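Protein toll (Drosophila melanogaster, PDB 4LXR) is the transmembrane receptor for cleaved, active spaetzle, switching on the Toll pathway in dorsal-ventral patterning of the embryo and in antifungal immunity. Local coordinates at residues N325-L330 against S347-T352. Sequence-based numbering, arbitrary orientation.
Sequences NLLKTL and SNNRLT
Asn349 reaches back to the preceding repeat, where its OD1 accepts the backbone N-H of Leu327 (N to OD1 3.0 Å) in a nearly straight bond, 166° at the hydrogen, though the position of OD1 is somewhat uncertain in the model. With CG anti to its own carbonyl carbon (chi1 -83°), the amide lies alongside the Leu327 side chain, pointing the same way. The other end of this buried amide is satisfied too: ND2 donates to the carbonyls of Leu346 and Leu322. Asn325 does the same job one repeat earlier, OD1 taking the N-H groups of Ala301 and Leu303 and ND2 giving to Leu299 O and Leu322 O. This is the asparagine column of the leucine-rich repeat solenoid in the receptor's extracellular part, here joining LRR 8 to LRR 9. Replacing Asn349 by alanine is likely to leave the Leu327 N-H and Leu346 O without their side-chain partner, while Leu322 O would keep only its bond from Asn325 among these amides.

Past the asparagine, main chain binds main chain. Leu327 O accepts from Arg350 N at 2.9 Å, and Lys328 O accepts from Thr352 N at 3.0 Å. Leu351 CA adds a C-H...O contact to the same Lys328 O, 3.3 Å away. Leu351 N instead turns to Asn373 OD1 in the next repeat. On the buried side, Leu327 CB meets Leu351 CD2 at 3.9 Å, leucine on leucine in the core. On the exposed side Leu326 CD2 lies over one face of the Arg350 guanidinium, and a water donates to Arg350 O, its oxygen 2.8 Å from that carbonyl O, and is weakly linked to Lys328 NZ. Neighbouring coils are thus joined chiefly by hydrogen bonds between uncharged amide groups, with side-chain amides serving backbone groups beside a leucine core.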
loop_
_atom_site.group_PDB
_atom_site.type_symbol
_atom_site.label_atom_id
_atom_site.label_comp_id
_atom_site.label_asym_id
_atom_site.label_seq_id
_atom_site.Cartn_x
_atom_site.Cartn_y
_atom_site.Cartn_z
ATOM N N ASN A 325 8.492 -16.898 -14.514
ATOM C CA ASN A 325 8.751 -17.837 -15.597
ATOM C C ASN A 325 7.437 -18.467 -15.987
ATOM O O ASN A 325 6.391 -17.902 -15.677
ATOM C CB ASN A 325 9.819 -18.849 -15.194
ATOM C CG ASN A 325 11.180 -18.200 -15.062
ATOM O OD1 ASN A 325 11.772 -17.802 -16.060
ATOM N ND2 ASN A 325 11.663 -18.055 -13.835
ATOM N N LEU A 326 7.478 -19.614 -16.662
ATOM C CA LEU A 326 6.256 -20.300 -17.091
ATOM C C LEU A 326 6.147 -21.698 -16.479
ATOM O O LEU A 326 5.561 -22.597 -17.080
ATOM C CB LEU A 326 6.216 -20.398 -18.628
ATOM C CG LEU A 326 6.216 -19.049 -19.367
ATOM C CD1 LEU A 326 6.378 -19.235 -20.882
ATOM C CD2 LEU A 326 4.936 -18.266 -19.046
ATOM N N LEU A 327 6.699 -21.873 -15.280
ATOM C CA LEU A 327 6.816 -23.194 -14.667
ATOM C C LEU A 327 5.446 -23.762 -14.285
ATOM O O LEU A 327 4.656 -23.072 -13.639
ATOM C CB LEU A 327 7.745 -23.110 -13.443
ATOM C CG LEU A 327 9.189 -22.659 -13.731
ATOM C CD1 LEU A 327 9.930 -22.215 -12.474
ATOM C CD2 LEU A 327 9.981 -23.746 -14.433
ATOM N N LYS A 328 5.158 -24.996 -14.706
ATOM C CA LYS A 328 3.902 -25.673 -14.337
ATOM C C LYS A 328 4.061 -26.528 -13.087
ATOM O O LYS A 328 3.096 -26.723 -12.336
ATOM C CB LYS A 328 3.367 -26.547 -15.466
ATOM C CG LYS A 328 2.880 -25.794 -16.691
ATOM C CD LYS A 328 2.456 -26.760 -17.800
ATOM C CE LYS A 328 2.108 -26.006 -19.074
ATOM N NZ LYS A 328 1.349 -24.749 -18.785
ATOM N N THR A 329 5.271 -27.048 -12.886
ATOM C CA THR A 329 5.645 -27.750 -11.659
ATOM C C THR A 329 7.172 -27.761 -11.521
ATOM O O THR A 329 7.884 -27.166 -12.337
ATOM C CB THR A 329 5.094 -29.205 -11.630
ATOM O OG1 THR A 329 5.231 -29.766 -10.311
ATOM C CG2 THR A 329 5.814 -30.078 -12.656
ATOM N N LEU A 330 7.664 -28.427 -10.481
ATOM C CA LEU A 330 9.091 -28.551 -10.233
ATOM C C LEU A 330 9.389 -30.011 -9.940
ATOM O O LEU A 330 8.589 -30.669 -9.286
ATOM C CB LEU A 330 9.488 -27.710 -9.021
ATOM C CG LEU A 330 9.349 -26.196 -9.153
ATOM C CD1 LEU A 330 9.784 -25.536 -7.859
ATOM C CD2 LEU A 330 10.184 -25.692 -10.325
ATOM N N SER A 347 7.038 -16.769 -7.441
ATOM C CA SER A 347 5.876 -15.949 -7.771
ATOM C C SER A 347 5.745 -15.793 -9.283
ATOM O O SER A 347 6.740 -15.885 -10.011
ATOM C CB SER A 347 5.953 -14.572 -7.084
ATOM O OG SER A 347 7.070 -13.807 -7.544
ATOM N N ASN A 348 4.514 -15.588 -9.748
ATOM C CA ASN A 348 4.219 -15.370 -11.169
ATOM C C ASN A 348 4.681 -16.457 -12.118
ATOM O O ASN A 348 5.329 -16.181 -13.124
ATOM C CB ASN A 348 4.730 -14.003 -11.654
ATOM C CG ASN A 348 3.950 -12.856 -11.062
ATOM O OD1 ASN A 348 2.790 -12.646 -11.415
ATOM N ND2 ASN A 348 4.578 -12.104 -10.141
ATOM N N ASN A 349 4.340 -17.700 -11.806
ATOM C CA ASN A 349 4.555 -18.781 -12.752
ATOM C C ASN A 349 3.207 -19.352 -13.156
ATOM O O ASN A 349 2.227 -18.618 -13.215
ATOM C CB ASN A 349 5.479 -19.835 -12.153
ATOM C CG ASN A 349 6.942 -19.466 -12.306
ATOM O OD1 ASN A 349 7.522 -19.657 -13.375
ATOM N ND2 ASN A 349 7.552 -18.947 -11.239
ATOM N N ARG A 350 3.149 -20.647 -13.442
ATOM C CA ARG A 350 1.885 -21.294 -13.773
ATOM C C ARG A 350 1.770 -22.590 -12.980
ATOM O O ARG A 350 1.267 -23.580 -13.497
ATOM C CB ARG A 350 1.818 -21.655 -15.259
ATOM C CG ARG A 350 2.099 -20.534 -16.241
ATOM C CD ARG A 350 0.970 -19.519 -16.324
ATOM N NE ARG A 350 1.160 -18.611 -17.459
ATOM C CZ ARG A 350 1.330 -17.295 -17.354
ATOM N NH1 ARG A 350 1.504 -16.555 -18.443
ATOM N NH2 ARG A 350 1.314 -16.714 -16.163
ATOM N N LEU A 351 2.271 -22.596 -11.749
ATOM C CA LEU A 351 2.325 -23.826 -10.969
ATOM C C LEU A 351 0.924 -24.362 -10.649
ATOM O O LEU A 351 0.098 -23.650 -10.066
ATOM C CB LEU A 351 3.124 -23.591 -9.681
ATOM C CG LEU A 351 4.571 -23.105 -9.887
ATOM C CD1 LEU A 351 5.201 -22.588 -8.601
ATOM C CD2 LEU A 351 5.440 -24.200 -10.503
ATOM N N THR A 352 0.657 -25.605 -11.050
ATOM C CA THR A 352 -0.589 -26.271 -10.689
ATOM C C THR A 352 -0.393 -27.178 -9.479
ATOM O O THR A 352 -1.333 -27.431 -8.737
ATOM C CB THR A 352 -1.159 -27.108 -11.834
ATOM O OG1 THR A 352 -0.138 -27.984 -12.325
ATOM C CG2 THR A 352 -1.692 -26.205 -12.960
HETATM O O HOH W 1 -0.184 -24.468 -15.683
#